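Local coordinates for neurotrypsin (Mus musculus, PDB 6H8M), which is a secreted, brain-specific serine protease with a role in neuronal plasticity, represented here by its third scavenger receptor cysteine-rich domain, at residues A[45-50]-A[103-108]; A[40-45]-A[73-78]; A[30-35]-A[56-61]. One frame throughout, in Å; residues are numbered along the deposited sequence.

Interaction 1: residues A[45-50]-A[103-108]; sequences RQLGYK and VICDYL
The C44-C105 disulfide of the SRCR domain ties helix 37-46 to strand 102-105, and Y49 and D106 meet beside its C105 end. CD2 of Y49 lies 3.6 Å from CB of C105, and SG of C105 stands 4.9 Å from the centroid of the Y49 ring, 59° off the ring normal, an oblique sulfur-aromatic contact. CG of Y49 is anti to its carbonyl carbon (chi1 -59°), which swings the broad, polarisable ring against the cystine. At the root of the side chain OD1 of D106 comes to 3.4 Å from CB of Y49, OD2 lies by CD1, and the carboxylate is turned 77° from the ring plane. OD1 accepts a hydrogen bond from the backbone N of G51, while OD2 makes a salt bridge with K15. With an alanine in place of D106, the N-H of G51 and the charge of K15 would probably lose their mate. G48, with its positive phi, closes the helix in a Schellman motif and turns the chain toward Y49; a side chain would jam against the preceding carbonyl. L47 adds a looser touch, CD1 to SG of C105, and packs on strand 6-10, while V103 lies against A40 and C44.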
ATOM      1  N   ARG A  45       0.261  -9.634   4.289  1.00 45.93           N
ATOM      2  CA  ARG A  45       0.124 -10.331   5.584  1.00 50.20           C
ATOM      3  C   ARG A  45      -1.189  -9.928   6.264  1.00 47.44           C
ATOM      4  O   ARG A  45      -1.929 -10.763   6.696  1.00 45.18           O
ATOM      5  CB  ARG A  45       1.371 -10.105   6.460  1.00 54.88           C
ATOM      6  CG  ARG A  45       1.379 -10.891   7.774  1.00 61.93           C
ATOM      7  CD  ARG A  45       2.711 -10.781   8.525  1.00 59.05           C
ATOM      8  NE  ARG A  45       3.879 -11.205   7.773  1.00 60.48           N
ATOM      9  CZ  ARG A  45       4.823 -10.400   7.289  1.00 62.31           C
ATOM     10  NH1 ARG A  45       4.839  -9.096   7.552  1.00 58.13           N
ATOM     11  NH2 ARG A  45       5.761 -10.924   6.518  1.00 63.04           N
ATOM     12  N   GLN A  46      -1.495  -8.638   6.329  1.00 47.76           N
ATOM     13  CA  GLN A  46      -2.688  -8.175   6.950  1.00 46.48           C
ATOM     14  C   GLN A  46      -3.929  -8.741   6.226  1.00 45.06           C
ATOM     15  O   GLN A  46      -4.932  -9.036   6.904  1.00 44.57           O
ATOM     16  CB  GLN A  46      -2.735  -6.661   7.059  1.00 45.65           C
ATOM     17  CG  GLN A  46      -3.920  -6.188   7.898  1.00 46.11           C
ATOM     18  CD  GLN A  46      -4.188  -4.710   7.917  1.00 45.35           C
ATOM     19  OE1 GLN A  46      -3.294  -3.887   7.912  1.00 48.06           O
ATOM     20  NE2 GLN A  46      -5.434  -4.364   8.112  1.00 42.96           N
ATOM     21  N   LEU A  47      -3.861  -8.860   4.900  1.00 42.84           N
ATOM     22  CA  LEU A  47      -4.952  -9.396   4.108  1.00 41.75           C
ATOM     23  C   LEU A  47      -5.084 -10.921   4.214  1.00 47.29           C
ATOM     24  O   LEU A  47      -6.047 -11.473   3.694  1.00 42.26           O
ATOM     25  CB  LEU A  47      -4.700  -8.987   2.655  1.00 41.64           C
ATOM     26  CG  LEU A  47      -4.956  -7.525   2.306  1.00 42.86           C
ATOM     27  CD1 LEU A  47      -4.485  -7.240   0.879  1.00 44.24           C
ATOM     28  CD2 LEU A  47      -6.418  -7.178   2.468  1.00 45.06           C
ATOM     29  N   GLY A  48      -4.139 -11.567   4.873  1.00 50.54           N
ATOM     30  CA  GLY A  48      -4.239 -12.994   5.149  1.00 52.06           C
ATOM     31  C   GLY A  48      -3.482 -13.860   4.180  1.00 56.68           C
ATOM     32  O   GLY A  48      -3.585 -15.064   4.295  1.00 56.20           O
ATOM     33  N   TYR A  49      -2.609 -13.284   3.329  1.00 48.14           N
ATOM     34  CA  TYR A  49      -1.782 -14.027   2.422  1.00 56.11           C
ATOM     35  C   TYR A  49      -0.434 -14.302   3.120  1.00 62.14           C
ATOM     36  O   TYR A  49       0.015 -13.530   3.937  1.00 71.28           O
ATOM     37  CB  TYR A  49      -1.604 -13.297   1.094  1.00 53.60           C
ATOM     38  CG  TYR A  49      -2.914 -13.047   0.411  1.00 52.30           C
ATOM     39  CD1 TYR A  49      -3.698 -14.122   0.036  1.00 62.09           C
ATOM     40  CD2 TYR A  49      -3.467 -11.788   0.343  1.00 48.43           C
ATOM     41  CE1 TYR A  49      -4.970 -13.940  -0.481  1.00 63.35           C
ATOM     42  CE2 TYR A  49      -4.713 -11.579  -0.223  1.00 51.26           C
ATOM     43  CZ  TYR A  49      -5.476 -12.658  -0.601  1.00 58.80           C
ATOM     44  OH  TYR A  49      -6.691 -12.455  -1.172  1.00 65.79           O
ATOM     45  N   LYS A  50       0.178 -15.430   2.781  1.00 61.86           N
ATOM     46  CA  LYS A  50       1.337 -15.958   3.488  1.00 71.82           C
ATOM     47  C   LYS A  50       2.579 -16.007   2.594  1.00 69.73           C
ATOM     48  O   LYS A  50       3.702 -16.195   3.117  1.00 68.87           O
ATOM     49  CB  LYS A  50       1.042 -17.384   3.959  1.00 77.71           C
ATOM     50  CG  LYS A  50      -0.273 -17.528   4.696  1.00 82.14           C
ATOM     51  CD  LYS A  50      -0.296 -16.787   6.033  1.00 85.92           C
ATOM     52  CE  LYS A  50      -1.640 -16.883   6.719  1.00 88.99           C
ATOM     53  NZ  LYS A  50      -1.518 -17.050   8.183  1.00 97.12           N
ATOM     54  N   VAL A 103       0.378  -3.596  -4.750  1.00 35.01           N
ATOM     55  CA  VAL A 103       0.996  -4.818  -4.364  1.00 35.38           C
ATOM     56  C   VAL A 103       0.536  -5.961  -5.288  1.00 40.20           C
ATOM     57  O   VAL A 103      -0.564  -5.857  -5.835  1.00 38.06           O
ATOM     58  CB  VAL A 103       0.677  -5.210  -2.915  1.00 36.81           C
ATOM     59  CG1 VAL A 103       1.078  -4.091  -1.949  1.00 36.76           C
ATOM     60  CG2 VAL A 103      -0.774  -5.559  -2.716  1.00 39.73           C
ATOM     61  N   ILE A 104       1.336  -7.036  -5.305  1.00 39.31           N
ATOM     62  CA  ILE A 104       0.945  -8.357  -5.669  1.00 41.58           C
ATOM     63  C   ILE A 104       1.233  -9.303  -4.526  1.00 40.35           C
ATOM     64  O   ILE A 104       2.377  -9.471  -4.175  1.00 44.38           O
ATOM     65  CB  ILE A 104       1.660  -8.822  -6.932  1.00 42.29           C
ATOM     66  CG1 ILE A 104       1.383  -7.883  -8.085  1.00 45.27           C
ATOM     67  CG2 ILE A 104       1.230 -10.265  -7.270  1.00 46.39           C
ATOM     68  CD1 ILE A 104       2.249  -8.161  -9.241  1.00 49.19           C
ATOM     69  N   CYS A 105       0.194  -9.941  -3.972  1.00 42.37           N
ATOM     70  CA  CYS A 105       0.348 -10.926  -2.927  1.00 43.39           C
ATOM     71  C   CYS A 105       0.419 -12.345  -3.512  1.00 47.96           C
ATOM     72  O   CYS A 105      -0.126 -12.608  -4.554  1.00 47.45           O
ATOM     73  CB  CYS A 105      -0.816 -10.871  -1.954  1.00 44.57           C
ATOM     74  SG  CYS A 105      -1.221  -9.224  -1.304  1.00 44.06           S
ATOM     75  N   ASP A 106       1.171 -13.222  -2.819  1.00 49.95           N
ATOM     76  CA  ASP A 106       1.358 -14.601  -3.239  1.00 52.99           C
ATOM     77  C   ASP A 106       1.903 -14.615  -4.675  1.00 54.22           C
ATOM     78  O   ASP A 106       1.416 -15.328  -5.564  1.00 56.37           O
ATOM     79  CB  ASP A 106       0.084 -15.425  -3.069  1.00 56.41           C
ATOM     80  CG  ASP A 106      -0.225 -15.790  -1.620  1.00 58.46           C
ATOM     81  OD1 ASP A 106       0.498 -15.285  -0.686  1.00 59.36           O
ATOM     82  OD2 ASP A 106      -1.219 -16.484  -1.435  1.00 62.09           O
ATOM     83  N   TYR A 107       2.942 -13.799  -4.898  1.00 54.97           N
ATOM     84  CA  TYR A 107       3.514 -13.605  -6.211  1.00 54.17           C
ATOM     85  C   TYR A 107       4.133 -14.928  -6.668  1.00 62.56           C
ATOM     86  O   TYR A 107       4.805 -15.565  -5.876  1.00 60.80           O
ATOM     87  CB  TYR A 107       4.547 -12.483  -6.152  1.00 55.79           C
ATOM     88  CG  TYR A 107       5.264 -12.284  -7.461  1.00 56.76           C
ATOM     89  CD1 TYR A 107       4.765 -11.421  -8.431  1.00 55.62           C
ATOM     90  CD2 TYR A 107       6.425 -12.988  -7.738  1.00 64.16           C
ATOM     91  CE1 TYR A 107       5.413 -11.262  -9.649  1.00 58.33           C
ATOM     92  CE2 TYR A 107       7.065 -12.874  -8.961  1.00 67.18           C
ATOM     93  CZ  TYR A 107       6.577 -11.973  -9.894  1.00 64.86           C
ATOM     94  OH  TYR A 107       7.224 -11.841 -11.067  1.00 71.09           O
ATOM     95  N   LEU A 108       3.817 -15.345  -7.898  1.00 69.62           N
ATOM     96  CA  LEU A 108       4.272 -16.651  -8.462  1.00 86.53           C
ATOM     97  C   LEU A 108       5.081 -16.379  -9.733  1.00 94.48           C
ATOM     98  O   LEU A 108       4.570 -15.732 -10.640  1.00 96.72           O
ATOM     99  CB  LEU A 108       3.048 -17.512  -8.793  1.00 92.33           C
ATOM    100  CG  LEU A 108       2.662 -18.620  -7.807  1.00102.68           C
ATOM    101  CD1 LEU A 108       1.372 -19.302  -8.258  1.00106.37           C
ATOM    102  CD2 LEU A 108       3.775 -19.660  -7.663  1.00106.40           C
TER

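Interaction 2: residues A[40-45]-A[73-78]; sequences AAVICR and VKCTGN
A41 presents its CB to the carbonyl O of G77 at 3.8 Å, a side chain small enough to let the 73-78 loop run close along helix 37-46. One residue on, V42 sends CG2 into the bend of that loop. This methyl is anti to the carbonyl carbon of V42, while CG1 is anti to the backbone N (chi1 170°), and CG2 thereby lies 4.0 Å from C of G77 and 4.1 Å from SG of C75. A branched, apolar side chain suits a place between a glycine backbone and a cystine. A turn further along the helix from A41, R45 reaches the same carbonyl as A41. Its chain runs extended through chi2 and bends at chi3 (-57°), bringing the guanidinium edge to G77: NH1 donates to O of G77 at 2.9 Å, with an N-H...O angle of 153°, and NH2 adds a weak bond at 3.2 Å. The carbonyl O lies close to the guanidinium plane, whereas NH1 stands above the carbonyl plane, and NH1 also bonds O of E79. G77 has a positive phi at which a CB would jam against the carbonyl of T76. N of N78 donates to OG1 of T76 at 3.0 Å, an ST turn that fixes the bend. The SRCR fold curves a sheet around a single helix; this contact joins that helix to the loop after strand 68-74, tied by disulfide C75-C85.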
ATOM      1  N   ALA A  40       4.860  -4.295   0.799  1.00 40.03           N
ATOM      2  CA  ALA A  40       3.986  -5.229   0.189  1.00 41.70           C
ATOM      3  C   ALA A  40       3.778  -6.462   1.058  1.00 38.25           C
ATOM      4  O   ALA A  40       2.583  -6.904   1.192  1.00 41.30           O
ATOM      5  CB  ALA A  40       4.487  -5.665  -1.168  1.00 41.93           C
ATOM      6  N   ALA A  41       4.835  -6.914   1.739  1.00 42.16           N
ATOM      7  CA  ALA A  41       4.736  -8.080   2.643  1.00 43.95           C
ATOM      8  C   ALA A  41       3.730  -7.768   3.758  1.00 44.10           C
ATOM      9  O   ALA A  41       2.875  -8.634   4.106  1.00 44.90           O
ATOM     10  CB  ALA A  41       6.108  -8.504   3.197  1.00 48.64           C
ATOM     11  N   VAL A  42       3.761  -6.540   4.288  1.00 46.02           N
ATOM     12  CA  VAL A  42       2.959  -6.191   5.387  1.00 44.74           C
ATOM     13  C   VAL A  42       1.478  -6.083   4.953  1.00 47.00           C
ATOM     14  O   VAL A  42       0.584  -6.602   5.596  1.00 46.79           O
ATOM     15  CB  VAL A  42       3.420  -4.891   6.061  1.00 50.87           C
ATOM     16  CG1 VAL A  42       2.400  -4.397   7.102  1.00 50.68           C
ATOM     17  CG2 VAL A  42       4.787  -5.068   6.703  1.00 56.37           C
ATOM     18  N   ILE A  43       1.234  -5.424   3.831  1.00 41.89           N
ATOM     19  CA  ILE A  43      -0.146  -5.360   3.329  1.00 38.24           C
ATOM     20  C   ILE A  43      -0.709  -6.748   3.085  1.00 41.48           C
ATOM     21  O   ILE A  43      -1.869  -7.055   3.500  1.00 41.46           O
ATOM     22  CB  ILE A  43      -0.157  -4.524   2.032  1.00 39.99           C
ATOM     23  CG1 ILE A  43       0.239  -3.074   2.286  1.00 41.59           C
ATOM     24  CG2 ILE A  43      -1.530  -4.644   1.356  1.00 40.76           C
ATOM     25  CD1 ILE A  43      -0.673  -2.336   3.213  1.00 45.40           C
ATOM     26  N   CYS A  44       0.054  -7.583   2.380  1.00 41.08           N
ATOM     27  CA  CYS A  44      -0.376  -8.902   2.035  1.00 45.45           C
ATOM     28  C   CYS A  44      -0.604  -9.787   3.280  1.00 43.06           C
ATOM     29  O   CYS A  44      -1.621 -10.530   3.362  1.00 43.87           O
ATOM     30  CB  CYS A  44       0.614  -9.528   1.063  1.00 46.41           C
ATOM     31  SG  CYS A  44       0.584  -8.660  -0.551  1.00 45.78           S
ATOM     32  N   ARG A  45       0.261  -9.634   4.289  1.00 45.93           N
ATOM     33  CA  ARG A  45       0.124 -10.331   5.584  1.00 50.20           C
ATOM     34  C   ARG A  45      -1.189  -9.928   6.264  1.00 47.44           C
ATOM     35  O   ARG A  45      -1.929 -10.763   6.696  1.00 45.18           O
ATOM     36  CB  ARG A  45       1.371 -10.105   6.460  1.00 54.88           C
ATOM     37  CG  ARG A  45       1.379 -10.891   7.774  1.00 61.93           C
ATOM     38  CD  ARG A  45       2.711 -10.781   8.525  1.00 59.05           C
ATOM     39  NE  ARG A  45       3.879 -11.205   7.773  1.00 60.48           N
ATOM     40  CZ  ARG A  45       4.823 -10.400   7.289  1.00 62.31           C
ATOM     41  NH1 ARG A  45       4.839  -9.096   7.552  1.00 58.13           N
ATOM     42  NH2 ARG A  45       5.761 -10.924   6.518  1.00 63.04           N
ATOM     43  N   VAL A  73       5.630   5.684   4.642  1.00 63.67           N
ATOM     44  CA  VAL A  73       5.504   4.630   5.610  1.00 65.70           C
ATOM     45  C   VAL A  73       6.877   3.965   5.707  1.00 61.30           C
ATOM     46  O   VAL A  73       7.461   3.762   4.641  1.00 57.33           O
ATOM     47  CB  VAL A  73       4.429   3.636   5.114  1.00 65.55           C
ATOM     48  CG1 VAL A  73       4.218   2.491   6.078  1.00 64.59           C
ATOM     49  CG2 VAL A  73       3.108   4.326   4.815  1.00 73.45           C
ATOM     50  N   LYS A  74       7.364   3.679   6.926  1.00 67.96           N
ATOM     51  CA  LYS A  74       8.565   2.870   7.169  1.00 69.90           C
ATOM     52  C   LYS A  74       8.133   1.525   7.756  1.00 65.39           C
ATOM     53  O   LYS A  74       7.459   1.485   8.741  1.00 69.11           O
ATOM     54  CB  LYS A  74       9.549   3.545   8.128  1.00 80.30           C
ATOM     55  CG  LYS A  74      10.934   2.899   8.187  1.00 87.70           C
ATOM     56  CD  LYS A  74      11.985   3.730   8.934  1.00 98.11           C
ATOM     57  CE  LYS A  74      13.277   2.975   9.142  1.00103.14           C
ATOM     58  NZ  LYS A  74      14.408   3.880   9.474  1.00113.88           N
ATOM     59  N   CYS A  75       8.445   0.435   7.062  1.00 67.37           N
ATOM     60  CA  CYS A  75       8.099  -0.939   7.470  1.00 65.25           C
ATOM     61  C   CYS A  75       9.445  -1.689   7.562  1.00 65.26           C
ATOM     62  O   CYS A  75      10.312  -1.523   6.684  1.00 66.55           O
ATOM     63  CB  CYS A  75       7.165  -1.622   6.446  1.00 60.76           C
ATOM     64  SG  CYS A  75       5.418  -1.033   6.430  1.00 71.44           S
ATOM     65  N   THR A  76       9.608  -2.565   8.556  1.00 68.63           N
ATOM     66  CA  THR A  76      10.692  -3.565   8.530  1.00 64.47           C
ATOM     67  C   THR A  76      10.373  -4.683   7.521  1.00 64.87           C
ATOM     68  O   THR A  76      11.282  -5.234   6.957  1.00 63.43           O
ATOM     69  CB  THR A  76      10.906  -4.197   9.907  1.00 67.56           C
ATOM     70  OG1 THR A  76       9.766  -5.043  10.115  1.00 68.38           O
ATOM     71  CG2 THR A  76      11.110  -3.172  11.002  1.00 73.80           C
ATOM     72  N   GLY A  77       9.065  -4.965   7.268  1.00 62.63           N
ATOM     73  CA  GLY A  77       8.661  -6.106   6.461  1.00 57.36           C
ATOM     74  C   GLY A  77       8.076  -7.238   7.271  1.00 59.36           C
ATOM     75  O   GLY A  77       7.406  -8.131   6.714  1.00 60.60           O
ATOM     76  N   ASN A  78       8.239  -7.169   8.595  1.00 61.46           N
ATOM     77  CA  ASN A  78       7.834  -8.214   9.502  1.00 66.75           C
ATOM     78  C   ASN A  78       6.480  -7.934  10.165  1.00 68.35           C
ATOM     79  O   ASN A  78       5.967  -8.812  10.819  1.00 73.50           O
ATOM     80  CB  ASN A  78       8.916  -8.436  10.573  1.00 72.89           C
ATOM     81  CG  ASN A  78      10.209  -8.886   9.938  1.00 74.81           C
ATOM     82  OD1 ASN A  78      10.165  -9.651   8.983  1.00 83.01           O
ATOM     83  ND2 ASN A  78      11.348  -8.386  10.400  1.00 78.48           N
TER

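Interaction 3: residues A[30-35]-A[56-61]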
ATOM      1  N   ILE A  30      -2.093   5.430  -0.814  1.00 40.71           N
ATOM      2  CA  ILE A  30      -0.794   5.527  -0.196  1.00 38.87           C
ATOM      3  C   ILE A  30       0.230   5.903  -1.262  1.00 40.12           C
ATOM      4  O   ILE A  30       0.303   5.285  -2.344  1.00 39.19           O
ATOM      5  CB  ILE A  30      -0.418   4.181   0.431  1.00 41.94           C
ATOM      6  CG1 ILE A  30      -1.474   3.714   1.418  1.00 43.25           C
ATOM      7  CG2 ILE A  30       0.967   4.221   1.030  1.00 43.50           C
ATOM      8  CD1 ILE A  30      -1.060   2.421   2.127  1.00 47.30           C
ATOM      9  N   CYS A  31       1.043   6.918  -0.987  1.00 41.41           N
ATOM     10  CA  CYS A  31       2.122   7.367  -1.885  1.00 45.84           C
ATOM     11  C   CYS A  31       3.239   6.298  -1.968  1.00 49.74           C
ATOM     12  O   CYS A  31       3.594   5.704  -0.975  1.00 46.56           O
ATOM     13  CB  CYS A  31       2.712   8.682  -1.399  1.00 50.31           C
ATOM     14  SG  CYS A  31       3.905   9.376  -2.562  1.00 56.85           S
ATOM     15  N   ASP A  32       3.841   6.136  -3.151  1.00 45.12           N
ATOM     16  CA  ASP A  32       4.836   5.083  -3.371  1.00 45.95           C
ATOM     17  C   ASP A  32       6.237   5.514  -2.950  1.00 47.04           C
ATOM     18  O   ASP A  32       7.167   4.759  -3.172  1.00 43.52           O
ATOM     19  CB  ASP A  32       4.819   4.594  -4.825  1.00 40.94           C
ATOM     20  CG  ASP A  32       5.347   5.633  -5.819  1.00 45.18           C
ATOM     21  OD1 ASP A  32       5.705   6.752  -5.380  1.00 44.25           O
ATOM     22  OD2 ASP A  32       5.329   5.362  -7.027  1.00 45.53           O
ATOM     23  N   ASP A  33       6.415   6.739  -2.390  1.00 48.14           N
ATOM     24  CA  ASP A  33       7.717   7.219  -2.012  1.00 56.39           C
ATOM     25  C   ASP A  33       8.225   6.279  -0.911  1.00 55.39           C
ATOM     26  O   ASP A  33       7.582   6.125   0.162  1.00 56.16           O
ATOM     27  CB  ASP A  33       7.622   8.657  -1.495  1.00 55.52           C
ATOM     28  CG  ASP A  33       9.019   9.249  -1.469  1.00 69.93           C
ATOM     29  OD1 ASP A  33       9.664   9.280  -2.547  1.00 80.40           O
ATOM     30  OD2 ASP A  33       9.493   9.482  -0.374  1.00 76.09           O
ATOM     31  N   GLY A  34       9.336   5.623  -1.180  1.00 54.89           N
ATOM     32  CA  GLY A  34       9.875   4.679  -0.205  1.00 55.94           C
ATOM     33  C   GLY A  34       9.131   3.337  -0.151  1.00 53.20           C
ATOM     34  O   GLY A  34       9.396   2.583   0.768  1.00 49.15           O
ATOM     35  N   TRP A  35       8.184   3.055  -1.072  1.00 44.55           N
ATOM     36  CA  TRP A  35       7.379   1.857  -1.022  1.00 42.20           C
ATOM     37  C   TRP A  35       8.175   0.705  -1.674  1.00 43.32           C
ATOM     38  O   TRP A  35       8.652   0.866  -2.783  1.00 43.08           O
ATOM     39  CB  TRP A  35       6.018   2.089  -1.733  1.00 42.46           C
ATOM     40  CG  TRP A  35       5.010   0.981  -1.650  1.00 39.27           C
ATOM     41  CD1 TRP A  35       4.725   0.063  -2.638  1.00 37.25           C
ATOM     42  CD2 TRP A  35       4.015   0.762  -0.616  1.00 38.51           C
ATOM     43  NE1 TRP A  35       3.709  -0.740  -2.206  1.00 37.64           N
ATOM     44  CE2 TRP A  35       3.251  -0.341  -0.996  1.00 37.49           C
ATOM     45  CE3 TRP A  35       3.771   1.376   0.611  1.00 42.68           C
ATOM     46  CZ2 TRP A  35       2.200  -0.831  -0.225  1.00 37.47           C
ATOM     47  CZ3 TRP A  35       2.757   0.879   1.388  1.00 39.84           C
ATOM     48  CH2 TRP A  35       2.015  -0.239   1.006  1.00 41.94           C
ATOM     49  N   ARG A  56       4.142  -2.758  -6.345  1.00 35.92           N
ATOM     50  CA  ARG A  56       4.020  -2.144  -7.646  1.00 37.78           C
ATOM     51  C   ARG A  56       3.787  -0.660  -7.437  1.00 37.98           C
ATOM     52  O   ARG A  56       2.992  -0.301  -6.577  1.00 44.68           O
ATOM     53  CB  ARG A  56       2.805  -2.743  -8.334  1.00 34.32           C
ATOM     54  CG  ARG A  56       2.957  -4.186  -8.833  1.00 39.86           C
ATOM     55  CD  ARG A  56       3.854  -4.230 -10.064  1.00 40.05           C
ATOM     56  NE  ARG A  56       4.184  -5.573 -10.561  1.00 40.30           N
ATOM     57  CZ  ARG A  56       5.307  -6.238 -10.317  1.00 40.91           C
ATOM     58  NH1 ARG A  56       6.170  -5.819  -9.402  1.00 38.84           N
ATOM     59  NH2 ARG A  56       5.536  -7.357 -10.973  1.00 41.46           N
ATOM     60  N   THR A  57       4.551   0.182  -8.140  1.00 37.21           N
ATOM     61  CA  THR A  57       4.620   1.640  -7.808  1.00 36.28           C
ATOM     62  C   THR A  57       4.023   2.415  -8.975  1.00 40.42           C
ATOM     63  O   THR A  57       3.714   1.875 -10.045  1.00 38.22           O
ATOM     64  CB  THR A  57       6.056   2.013  -7.441  1.00 40.92           C
ATOM     65  OG1 THR A  57       6.866   1.551  -8.516  1.00 39.57           O
ATOM     66  CG2 THR A  57       6.448   1.405  -6.119  1.00 38.21           C
ATOM     67  N   MET A  58       3.991   3.730  -8.824  1.00 38.95           N
ATOM     68  CA  MET A  58       3.621   4.669  -9.861  1.00 38.86           C
ATOM     69  C   MET A  58       2.273   4.285 -10.501  1.00 38.65           C
ATOM     70  O   MET A  58       2.137   4.321 -11.739  1.00 40.62           O
ATOM     71  CB  MET A  58       4.706   4.756 -10.937  1.00 42.04           C
ATOM     72  CG  MET A  58       5.965   5.345 -10.451  1.00 45.72           C
ATOM     73  SD  MET A  58       5.683   7.137  -9.857  1.00 51.62           S
ATOM     74  CE  MET A  58       5.707   8.050 -11.389  1.00 56.52           C
ATOM     75  N   ALA A  59       1.240   4.098  -9.648  1.00 36.90           N
ATOM     76  CA  ALA A  59      -0.125   3.873 -10.091  1.00 36.26           C
ATOM     77  C   ALA A  59      -0.164   2.785 -11.166  1.00 41.19           C
ATOM     78  O   ALA A  59      -0.855   2.877 -12.219  1.00 36.96           O
ATOM     79  CB  ALA A  59      -0.747   5.156 -10.633  1.00 39.62           C
ATOM     80  N   TYR A  60       0.449   1.646 -10.847  1.00 38.54           N
ATOM     81  CA  TYR A  60       0.609   0.533 -11.789  1.00 34.75           C
ATOM     82  C   TYR A  60      -0.726  -0.006 -12.235  1.00 40.27           C
ATOM     83  O   TYR A  60      -0.828  -0.263 -13.420  1.00 38.49           O
ATOM     84  CB  TYR A  60       1.404  -0.598 -11.086  1.00 36.81           C
ATOM     85  CG  TYR A  60       1.646  -1.794 -11.952  1.00 35.70           C
ATOM     86  CD1 TYR A  60       2.773  -1.832 -12.761  1.00 34.40           C
ATOM     87  CD2 TYR A  60       0.825  -2.887 -11.898  1.00 37.61           C
ATOM     88  CE1 TYR A  60       2.987  -2.941 -13.574  1.00 36.97           C
ATOM     89  CE2 TYR A  60       1.055  -4.020 -12.691  1.00 38.87           C
ATOM     90  CZ  TYR A  60       2.114  -4.006 -13.568  1.00 41.45           C
ATOM     91  OH  TYR A  60       2.402  -5.071 -14.338  1.00 39.69           O
ATOM     92  N   PHE A  61      -1.661  -0.154 -11.296  1.00 36.46           N
ATOM     93  CA  PHE A  61      -2.978  -0.595 -11.564  1.00 37.66           C
ATOM     94  C   PHE A  61      -3.949   0.544 -11.904  1.00 44.12           C
ATOM     95  O   PHE A  61      -5.151   0.256 -12.043  1.00 46.85           O
ATOM     96  CB  PHE A  61      -3.508  -1.369 -10.351  1.00 38.42           C
ATOM     97  CG  PHE A  61      -2.701  -2.611 -10.019  1.00 38.80           C
ATOM     98  CD1 PHE A  61      -2.737  -3.757 -10.790  1.00 39.54           C
ATOM     99  CD2 PHE A  61      -1.805  -2.596  -8.957  1.00 35.84           C
ATOM    100  CE1 PHE A  61      -1.972  -4.872 -10.455  1.00 36.29           C
ATOM    101  CE2 PHE A  61      -1.052  -3.709  -8.663  1.00 35.69           C
ATOM    102  CZ  PHE A  61      -1.090  -4.828  -9.414  1.00 38.11           C
TER
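Two loops of the SRCR domain meet here: the type II turn D32-W35, which leads from strand 26-30 toward helix 37-46, and the segment that leaves strand 53-56. The one hydrogen bond between them runs from the backbone N of M58 to OD2 of D32, 2.8 Å long with an N-H...O angle of 144°. It meets OD2 on the anti side, 18° out of the carboxylate plane. With CG of D32 set between its backbone N and carbonyl carbon (chi1 70°), the short acid can reach across to the neighbouring main chain while its own carbonyl O receives N of W35 and closes the turn. The M58 chain, bent at chi2 and chi3, puts SD 3.4 Å from OD2 of D32. T57 crosses D32 at about a right angle, with CG2 3.8 Å from CB of D32. The same methyl comes to 4.1 Å from CD1 of W35, at the edge of the indole and near its plane; threonine thus offers an apolar branch to both the acid's CB and the ring. G34 takes the positive phi at the third position of the turn, where a residue without a side chain fits readily. NE1 of W35 donates to O of G102, and its indole packs on V103 of strand 102-105 and V19 of strand 18-23, while the C31-C95 disulfide secures the start of this loop.

Along the chain the segments follow as 30-35, 40-45, 45-50, 56-61, 73-78 and 103-108, and each interaction alternates with the other two, so the stretches of chain they span overlap one another within one small SRCR domain. Interactions 1 and 2 have centres about 10 Å apart, share R45 and each use helix 37-46 on one side; the C44-C105 disulfide links them. Interaction 3 is centred about 16 Å from interaction 1 and 14 Å from interaction 2. W35 bridges the distance: its CH2 packs 3.6 Å from CG1 of I43, and its CZ2 3.9 Å from CG1 of V103. Helix, strand 102-105 and the surrounding loops are thus held together by cystines and a shared apolar interior.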